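Local coordinates for monosaccharide ABC transporter substrate-binding protein, CUT2 family (Bradyrhizobium sp., PDB 4YHS) that probably captures a monosaccharide or related small solute in the periplasm and delivers it to an ABC importer of the CUT2 family, at residues V307-R312 against K321-K326. Sequence-based numbering, arbitrary orientation.
Sequences VDQAVR and KHVGPK
Helix segment 307-312 lies beside the start of strand 322-331, with Q309 facing K321, just before the strand, and V323 within it; the nearest alpha carbons, Q309 CA and K321 CA, are 7.9 Å apart. The contact is small, burying 88 Å² over both sides. Both Q309 and V323 aim their beta carbons at the opposing segment, whereas K321 turns its own away. The Q309 chain runs extended beyond CG (chi2 170°), which carries its amide to the strand. There NE2 lies against the V323 methyl CG1 at 3.7 Å; chi1 of 62° sets that methyl between the backbone N and carbonyl carbon of V323. Q309 NE2 also passes K321 O at 4.0 Å, too far for a hydrogen bond. Its polar partners are instead V320 O and K159 O, the latter on the parallel neighbouring strand 158-160. Within the helix, R312 NE and D308 OD2 form a salt bridge, in the guanidinium plane but tilted 31° from the carboxylate plane. The buried NE2 thus gives two hydrogen bonds to main-chain carbonyls, in all likelihood one for each hydrogen, tying the helix to strand 158-160 and to the loop leading into strand 322-331, while its contact with V323 is purely van der Waals.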
loop_
_atom_site.group_PDB
_atom_site.type_symbol
_atom_site.label_atom_id
_atom_site.label_comp_id
_atom_site.label_asym_id
_atom_site.label_seq_id
_atom_site.Cartn_x
_atom_site.Cartn_y
_atom_site.Cartn_z
ATOM N N VAL A 307 -3.812 -14.071 -4.545
ATOM C CA VAL A 307 -3.758 -15.518 -4.599
ATOM C C VAL A 307 -5.169 -16.091 -4.662
ATOM O O VAL A 307 -5.453 -16.955 -5.508
ATOM C CB VAL A 307 -3.007 -16.110 -3.391
ATOM C CG1 VAL A 307 -3.152 -17.653 -3.317
ATOM C CG2 VAL A 307 -1.540 -15.724 -3.457
ATOM N N ASP A 308 -6.056 -15.620 -3.784
ATOM C CA ASP A 308 -7.441 -16.097 -3.800
ATOM C C ASP A 308 -8.126 -15.853 -5.142
ATOM O O ASP A 308 -8.797 -16.736 -5.689
ATOM C CB ASP A 308 -8.267 -15.435 -2.698
ATOM C CG ASP A 308 -9.668 -16.038 -2.589
ATOM O OD1 ASP A 308 -9.760 -17.261 -2.388
ATOM O OD2 ASP A 308 -10.679 -15.308 -2.711
ATOM N N GLN A 309 -7.946 -14.654 -5.678
ATOM C CA GLN A 309 -8.460 -14.332 -6.989
ATOM C C GLN A 309 -7.961 -15.327 -8.069
ATOM O O GLN A 309 -8.744 -15.823 -8.893
ATOM C CB GLN A 309 -8.048 -12.910 -7.369
ATOM C CG GLN A 309 -8.901 -11.775 -6.772
ATOM C CD GLN A 309 -8.266 -10.436 -7.002
ATOM O OE1 GLN A 309 -7.040 -10.336 -7.069
ATOM N NE2 GLN A 309 -9.084 -9.408 -7.183
ATOM N N ALA A 310 -6.656 -15.588 -8.084
ATOM C CA ALA A 310 -6.077 -16.483 -9.081
ATOM C C ALA A 310 -6.739 -17.846 -9.008
ATOM O O ALA A 310 -7.121 -18.414 -10.024
ATOM C CB ALA A 310 -4.590 -16.630 -8.891
ATOM N N VAL A 311 -6.869 -18.365 -7.793
ATOM C CA VAL A 311 -7.438 -19.703 -7.596
ATOM C C VAL A 311 -8.896 -19.718 -8.064
ATOM O O VAL A 311 -9.314 -20.617 -8.798
ATOM C CB VAL A 311 -7.297 -20.130 -6.113
ATOM C CG1 VAL A 311 -8.054 -21.441 -5.829
ATOM C CG2 VAL A 311 -5.780 -20.287 -5.762
ATOM N N ARG A 312 -9.655 -18.695 -7.701
ATOM C CA ARG A 312 -11.076 -18.645 -8.085
ATOM C C ARG A 312 -11.228 -18.660 -9.618
ATOM O O ARG A 312 -12.081 -19.375 -10.162
ATOM C CB ARG A 312 -11.762 -17.405 -7.491
ATOM C CG ARG A 312 -12.037 -17.482 -5.995
ATOM C CD ARG A 312 -12.489 -16.117 -5.406
ATOM N NE ARG A 312 -12.944 -16.286 -4.030
ATOM C CZ ARG A 312 -14.119 -16.807 -3.684
ATOM N NH1 ARG A 312 -14.978 -17.212 -4.625
ATOM N NH2 ARG A 312 -14.450 -16.929 -2.391
ATOM N N LYS A 321 -13.440 -8.664 -9.226
ATOM C CA LYS A 321 -12.442 -8.392 -10.255
ATOM C C LYS A 321 -11.481 -7.251 -9.928
ATOM O O LYS A 321 -10.309 -7.282 -10.322
ATOM C CB LYS A 321 -13.140 -8.091 -11.581
ATOM C CG LYS A 321 -12.231 -7.917 -12.771
ATOM C CD LYS A 321 -13.035 -8.118 -14.073
ATOM C CE LYS A 321 -12.192 -7.756 -15.292
ATOM N NZ LYS A 321 -12.781 -8.213 -16.585
ATOM N N HIS A 322 -11.979 -6.235 -9.230
ATOM C CA HIS A 322 -11.173 -5.076 -8.939
ATOM C C HIS A 322 -11.449 -4.642 -7.486
ATOM O O HIS A 322 -12.509 -4.105 -7.161
ATOM C CB HIS A 322 -11.476 -3.993 -9.976
ATOM C CG HIS A 322 -10.656 -2.752 -9.852
ATOM N ND1 HIS A 322 -10.689 -1.760 -10.807
ATOM C CD2 HIS A 322 -9.831 -2.305 -8.876
ATOM C CE1 HIS A 322 -9.905 -0.764 -10.438
ATOM N NE2 HIS A 322 -9.380 -1.064 -9.265
ATOM N N VAL A 323 -10.494 -4.925 -6.607
ATOM C CA VAL A 323 -10.723 -4.704 -5.173
ATOM C C VAL A 323 -9.429 -4.381 -4.415
ATOM O O VAL A 323 -8.323 -4.789 -4.792
ATOM C CB VAL A 323 -11.444 -5.962 -4.541
ATOM C CG1 VAL A 323 -10.581 -7.235 -4.641
ATOM C CG2 VAL A 323 -11.924 -5.719 -3.109
ATOM N N GLY A 324 -9.594 -3.608 -3.352
ATOM C CA GLY A 324 -8.537 -3.345 -2.391
ATOM C C GLY A 324 -9.046 -3.444 -0.968
ATOM O O GLY A 324 -10.241 -3.286 -0.719
ATOM N N PRO A 325 -8.141 -3.713 -0.017
ATOM C CA PRO A 325 -8.547 -3.574 1.379
ATOM C C PRO A 325 -9.077 -2.158 1.644
ATOM O O PRO A 325 -8.633 -1.204 1.021
ATOM C CB PRO A 325 -7.249 -3.816 2.147
ATOM C CG PRO A 325 -6.432 -4.647 1.246
ATOM C CD PRO A 325 -6.741 -4.163 -0.126
ATOM N N LYS A 326 -10.042 -2.049 2.537
ATOM C CA LYS A 326 -10.540 -0.745 2.953
ATOM C C LYS A 326 -9.493 -0.064 3.793
ATOM O O LYS A 326 -9.039 -0.577 4.816
ATOM C CB LYS A 326 -11.844 -0.888 3.727
ATOM C CG LYS A 326 -12.442 0.400 4.210
ATOM C CD LYS A 326 -13.218 1.053 3.099
ATOM C CE LYS A 326 -13.856 2.386 3.520
ATOM N NZ LYS A 326 -14.395 3.098 2.326
#